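Local coordinates for Carboxylesterase/phospholipase family protein (Francisella tularensis subsp. tularensis, PDB 4F21), which probably hydrolyses carboxylic esters as a serine hydrolase of the alpha/beta-hydrolase fold, in the carboxylesterase/phospholipase family, at residues K119-Q124 against I134-F139; Y148-S153 against G158-L163. All coordinates share one frame; numbering follows the deposited sequence.

Contact 1: K119-Q124 against I134-F139; sequences KLIDSQ and IILAGF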
loop_
_atom_site.group_PDB
_atom_site.type_symbol
_atom_site.label_atom_id
_atom_site.label_comp_id
_atom_site.label_asym_id
_atom_site.label_seq_id
_atom_site.Cartn_x
_atom_site.Cartn_y
_atom_site.Cartn_z
ATOM N N LYS A 119 4.174 -13.317 5.556
ATOM C CA LYS A 119 4.170 -14.006 6.838
ATOM C C LYS A 119 3.069 -13.431 7.708
ATOM O O LYS A 119 2.253 -14.178 8.253
ATOM C CB LYS A 119 5.527 -13.896 7.537
ATOM C CG LYS A 119 6.571 -14.860 7.000
ATOM C CD LYS A 119 7.783 -14.930 7.912
ATOM C CE LYS A 119 8.717 -16.053 7.487
ATOM N NZ LYS A 119 9.810 -16.283 8.474
ATOM N N LEU A 120 3.029 -12.101 7.793
ATOM C CA LEU A 120 2.000 -11.410 8.559
ATOM C C LEU A 120 0.621 -11.867 8.105
ATOM O O LEU A 120 -0.232 -12.193 8.935
ATOM C CB LEU A 120 2.129 -9.892 8.407
ATOM C CG LEU A 120 2.969 -9.132 9.437
ATOM C CD1 LEU A 120 3.114 -7.672 9.034
ATOM C CD2 LEU A 120 2.345 -9.244 10.819
ATOM N N ILE A 121 0.416 -11.926 6.790
ATOM C CA ILE A 121 -0.873 -12.356 6.267
ATOM C C ILE A 121 -1.108 -13.791 6.706
ATOM O O ILE A 121 -2.175 -14.122 7.227
ATOM C CB ILE A 121 -0.949 -12.264 4.733
ATOM C CG1 ILE A 121 -0.658 -10.838 4.265
ATOM C CG2 ILE A 121 -2.321 -12.695 4.248
ATOM C CD1 ILE A 121 -0.620 -10.694 2.765
ATOM N N ASP A 122 -0.081 -14.625 6.544
ATOM C CA ASP A 122 -0.168 -16.030 6.919
ATOM C C ASP A 122 -0.433 -16.157 8.411
ATOM O O ASP A 122 -0.931 -17.179 8.876
ATOM C CB ASP A 122 1.118 -16.781 6.550
ATOM C CG ASP A 122 1.166 -17.192 5.084
ATOM O OD1 ASP A 122 0.093 -17.322 4.452
ATOM O OD2 ASP A 122 2.285 -17.400 4.565
ATOM N N SER A 123 -0.103 -15.105 9.156
ATOM C CA SER A 123 -0.290 -15.108 10.598
ATOM C C SER A 123 -1.714 -14.704 10.962
ATOM O O SER A 123 -2.251 -15.159 11.971
ATOM C CB SER A 123 0.722 -14.176 11.272
ATOM O OG SER A 123 0.631 -14.253 12.681
ATOM N N GLN A 124 -2.323 -13.860 10.130
ATOM C CA GLN A 124 -3.682 -13.387 10.382
ATOM C C GLN A 124 -4.715 -14.393 9.894
ATOM O O GLN A 124 -5.825 -14.462 10.423
ATOM C CB GLN A 124 -3.919 -12.028 9.717
ATOM C CG GLN A 124 -3.324 -10.853 10.470
ATOM C CD GLN A 124 -4.002 -10.617 11.806
ATOM O OE1 GLN A 124 -5.211 -10.804 11.942
ATOM N NE2 GLN A 124 -3.223 -10.210 12.801
ATOM N N ILE A 134 -8.513 -9.193 4.597
ATOM C CA ILE A 134 -7.360 -8.392 4.984
ATOM C C ILE A 134 -7.022 -7.416 3.865
ATOM O O ILE A 134 -6.952 -7.805 2.700
ATOM C CB ILE A 134 -6.129 -9.266 5.263
ATOM C CG1 ILE A 134 -6.483 -10.404 6.221
ATOM C CG2 ILE A 134 -4.995 -8.420 5.822
ATOM C CD1 ILE A 134 -5.340 -11.358 6.474
ATOM N N ILE A 135 -6.819 -6.149 4.220
ATOM C CA ILE A 135 -6.478 -5.123 3.238
ATOM C C ILE A 135 -5.052 -4.607 3.422
ATOM O O ILE A 135 -4.657 -4.224 4.523
ATOM C CB ILE A 135 -7.448 -3.926 3.308
ATOM C CG1 ILE A 135 -8.859 -4.346 2.903
ATOM C CG2 ILE A 135 -6.978 -2.794 2.408
ATOM C CD1 ILE A 135 -9.830 -3.187 2.859
ATOM N N LEU A 136 -4.284 -4.599 2.336
ATOM C CA LEU A 136 -2.932 -4.049 2.353
ATOM C C LEU A 136 -2.919 -2.595 1.881
ATOM O O LEU A 136 -3.090 -2.308 0.695
ATOM C CB LEU A 136 -1.991 -4.894 1.491
ATOM C CG LEU A 136 -1.894 -6.374 1.869
ATOM C CD1 LEU A 136 -1.015 -7.135 0.888
ATOM C CD2 LEU A 136 -1.371 -6.523 3.289
ATOM N N ALA A 137 -2.720 -1.677 2.818
ATOM C CA ALA A 137 -2.635 -0.260 2.493
ATOM C C ALA A 137 -1.203 0.223 2.678
ATOM O O ALA A 137 -0.503 -0.224 3.587
ATOM C CB ALA A 137 -3.579 0.542 3.369
ATOM N N GLY A 138 -0.767 1.135 1.816
ATOM C CA GLY A 138 0.587 1.645 1.901
ATOM C C GLY A 138 0.689 3.117 1.563
ATOM O O GLY A 138 -0.076 3.623 0.747
ATOM N N PHE A 139 1.632 3.803 2.201
ATOM C CA PHE A 139 1.900 5.204 1.899
ATOM C C PHE A 139 3.361 5.407 1.501
ATOM O O PHE A 139 4.271 4.901 2.164
ATOM C CB PHE A 139 1.551 6.099 3.093
ATOM C CG PHE A 139 1.984 7.533 2.924
ATOM C CD1 PHE A 139 1.205 8.428 2.211
ATOM C CD2 PHE A 139 3.171 7.986 3.477
ATOM C CE1 PHE A 139 1.602 9.743 2.053
ATOM C CE2 PHE A 139 3.574 9.299 3.321
ATOM C CZ PHE A 139 2.790 10.177 2.612
#
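Ile134 CD1 lies against the sheet-facing side of helix 111-126, meeting Ile121 CG2 at 4.0 Å and Gln124 CB at 3.6 Å. In this alpha/beta-hydrolase fold the contact packs the later turns of that helix against the start of strand 134-139, an inner strand of the central sheet. Gln124 takes part through its CB methylene. Ile121 uses both of its branches: with CG2 turned to Ile134, its longer arm runs on to CD1, which lies 4.0 Å from Leu136 CD1. The Ile121 and Leu136 side chains cross at nearly a right angle, so they meet methyl to methyl rather than alongside one another. The extended outer torsion of Ile121 (chi2 176°) carries CD1 that far, although the side chain does not leave the helix pointing straight at the strand.

All four touching residues are buried. Around them, Ile41 of the adjacent strand 38-44 packs on both Ile134 and Leu136, while Ala146, Thr149 and Ala150 of helix 144-150 close in on Leu136. Segments 119-124 and 134-139 run roughly antiparallel, at 157°, with axes 10.6 Å apart at closest approach. Facing away from the strand, Asp122 forms a salt bridge with Arg155 through OD1 and NH2. Within segment 119-124, Leu120 O accepts from two backbone donors, Ser123 N and Gln124 N, each at 2.9 Å.

Contact 2: Y148-S153 against G158-L163; sequences YTAITS and GGIMAL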
loop_
_atom_site.group_PDB
_atom_site.type_symbol
_atom_site.label_atom_id
_atom_site.label_comp_id
_atom_site.label_asym_id
_atom_site.label_seq_id
_atom_site.Cartn_x
_atom_site.Cartn_y
_atom_site.Cartn_z
ATOM N N TYR A 148 2.518 -4.785 -4.940
ATOM C CA TYR A 148 3.345 -5.904 -5.408
ATOM C C TYR A 148 3.075 -7.202 -4.666
ATOM O O TYR A 148 3.040 -8.271 -5.272
ATOM C CB TYR A 148 4.833 -5.567 -5.282
ATOM C CG TYR A 148 5.420 -4.854 -6.480
ATOM C CD1 TYR A 148 4.970 -5.121 -7.765
ATOM C CD2 TYR A 148 6.429 -3.915 -6.321
ATOM C CE1 TYR A 148 5.507 -4.468 -8.858
ATOM C CE2 TYR A 148 6.971 -3.261 -7.402
ATOM C CZ TYR A 148 6.508 -3.540 -8.669
ATOM O OH TYR A 148 7.051 -2.883 -9.746
ATOM N N THR A 149 2.899 -7.105 -3.353
ATOM C CA THR A 149 2.568 -8.267 -2.541
ATOM C C THR A 149 1.249 -8.884 -2.994
ATOM O O THR A 149 1.198 -10.057 -3.373
ATOM C CB THR A 149 2.463 -7.899 -1.049
ATOM O OG1 THR A 149 3.740 -7.457 -0.573
ATOM C CG2 THR A 149 2.003 -9.100 -0.233
ATOM N N ALA A 150 0.193 -8.076 -2.977
ATOM C CA ALA A 150 -1.151 -8.570 -3.256
ATOM C C ALA A 150 -1.281 -9.159 -4.656
ATOM O O ALA A 150 -1.997 -10.139 -4.860
ATOM C CB ALA A 150 -2.175 -7.470 -3.036
ATOM N N ILE A 151 -0.577 -8.568 -5.616
ATOM C CA ILE A 151 -0.644 -9.041 -6.995
ATOM C C ILE A 151 0.284 -10.228 -7.249
ATOM O O ILE A 151 0.285 -10.791 -8.341
ATOM C CB ILE A 151 -0.352 -7.917 -8.009
ATOM C CG1 ILE A 151 1.119 -7.511 -7.956
ATOM C CG2 ILE A 151 -1.254 -6.719 -7.753
ATOM C CD1 ILE A 151 1.486 -6.472 -8.988
ATOM N N THR A 152 1.069 -10.605 -6.242
ATOM C CA THR A 152 1.893 -11.810 -6.327
ATOM C C THR A 152 1.490 -12.788 -5.229
ATOM O O THR A 152 1.991 -13.912 -5.160
ATOM C CB THR A 152 3.392 -11.497 -6.206
ATOM O OG1 THR A 152 3.650 -10.877 -4.941
ATOM C CG2 THR A 152 3.835 -10.574 -7.330
ATOM N N SER A 153 0.581 -12.340 -4.371
ATOM C CA SER A 153 0.026 -13.176 -3.320
ATOM C C SER A 153 -0.642 -14.389 -3.945
ATOM O O SER A 153 -1.530 -14.258 -4.785
ATOM C CB SER A 153 -0.990 -12.386 -2.497
ATOM O OG SER A 153 -1.606 -13.194 -1.512
ATOM N N GLY A 158 -7.858 -8.895 0.134
ATOM C CA GLY A 158 -9.053 -8.081 0.286
ATOM C C GLY A 158 -9.037 -6.735 -0.408
ATOM O O GLY A 158 -10.079 -6.236 -0.841
ATOM N N GLY A 159 -7.859 -6.135 -0.508
ATOM C CA GLY A 159 -7.737 -4.843 -1.154
ATOM C C GLY A 159 -6.355 -4.235 -1.054
ATOM O O GLY A 159 -5.517 -4.689 -0.277
ATOM N N ILE A 160 -6.117 -3.207 -1.859
ATOM C CA ILE A 160 -4.869 -2.460 -1.820
ATOM C C ILE A 160 -5.190 -0.975 -1.741
ATOM O O ILE A 160 -6.039 -0.479 -2.481
ATOM C CB ILE A 160 -4.014 -2.702 -3.080
ATOM C CG1 ILE A 160 -3.788 -4.197 -3.310
ATOM C CG2 ILE A 160 -2.688 -1.969 -2.968
ATOM C CD1 ILE A 160 -3.193 -4.511 -4.669
ATOM N N MET A 161 -4.522 -0.262 -0.843
ATOM C CA MET A 161 -4.683 1.189 -0.790
ATOM C C MET A 161 -3.363 1.927 -1.004
ATOM O O MET A 161 -2.676 2.306 -0.052
ATOM C CB MET A 161 -5.369 1.630 0.505
ATOM C CG MET A 161 -6.839 1.242 0.576
ATOM S SD MET A 161 -7.764 2.121 1.852
ATOM C CE MET A 161 -7.104 1.387 3.343
ATOM N N ALA A 162 -3.018 2.124 -2.271
ATOM C CA ALA A 162 -1.794 2.816 -2.636
ATOM C C ALA A 162 -1.957 4.317 -2.434
ATOM O O ALA A 162 -2.872 4.931 -2.980
ATOM C CB ALA A 162 -1.419 2.508 -4.078
ATOM N N LEU A 163 -1.064 4.897 -1.639
ATOM C CA LEU A 163 -1.129 6.310 -1.295
ATOM C C LEU A 163 0.222 6.965 -1.535
ATOM O O LEU A 163 1.188 6.680 -0.828
ATOM C CB LEU A 163 -1.517 6.480 0.176
ATOM C CG LEU A 163 -2.775 5.761 0.669
ATOM C CD1 LEU A 163 -2.629 5.386 2.133
ATOM C CD2 LEU A 163 -3.995 6.633 0.471
#
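With CG1 beside its backbone N (chi1 -54°) and the outer torsion extended (chi2 169°), Ile160 stretches its long branch from strand 159-163 to Ala150 of helix 144-150. There CD1 lies 3.5 Å from Ala150 CB, and CG1 follows at 3.7 Å, so the alanine methyl rests against the outer two carbons of the branch. Both residues leave their backbones facing one another, which allows the small alanine side chain to meet the longer isoleucine across a CA separation of 7.3 Å. A looser apolar contact joins the same CD1 to Ile151 CG2 at 4.3 Å, just past the alanine along the chain.

The three touching residues are buried, and more apolar groups surround them. Leu157, from the loop leading into the strand, packs on Ala150; Ile177 and Phe214 pack on Ile151. Within segment 148-153, Thr152 N donates to Thr149 O at 2.9 Å. The hydroxyl of Thr152 also folds back over the preceding residues, its OG1 lying 2.7 Å from Tyr148 O and 3.0 Å from Thr149 O. Asn181 ND2 donates to Ala150 O, tying segment 148-153 to a later part of the chain. The Ala150 and Ile151 contacts with Ile160 pack the helical arm of a beta-alpha-beta unit, strand 134-139, helix 144-150 and strand 159-163, against its second strand, within the central sheet of the alpha/beta-hydrolase fold.

Overall arrangement
Contacts 1 and 2 follow in series along the chain, their centres about 9 Å apart, and meet through neighbouring parallel strands of one sheet. Leu136 N lies 2.9 Å from Gly159 O and Gly138 N 2.9 Å from Met161 O, both probable hydrogen bonds. Leu136 also belongs to the surroundings of both contacts, on the sheet face covered by helices 111-126 and 144-150. Strand 134-139 runs directly into Ser140, which with His226 and Asp194 has the geometry of a charge-relay triad, consistent with a serine hydrolase. Contact 1 thus packs the start of the strand leading to this probable nucleophile, and contact 2 packs the helix that follows it.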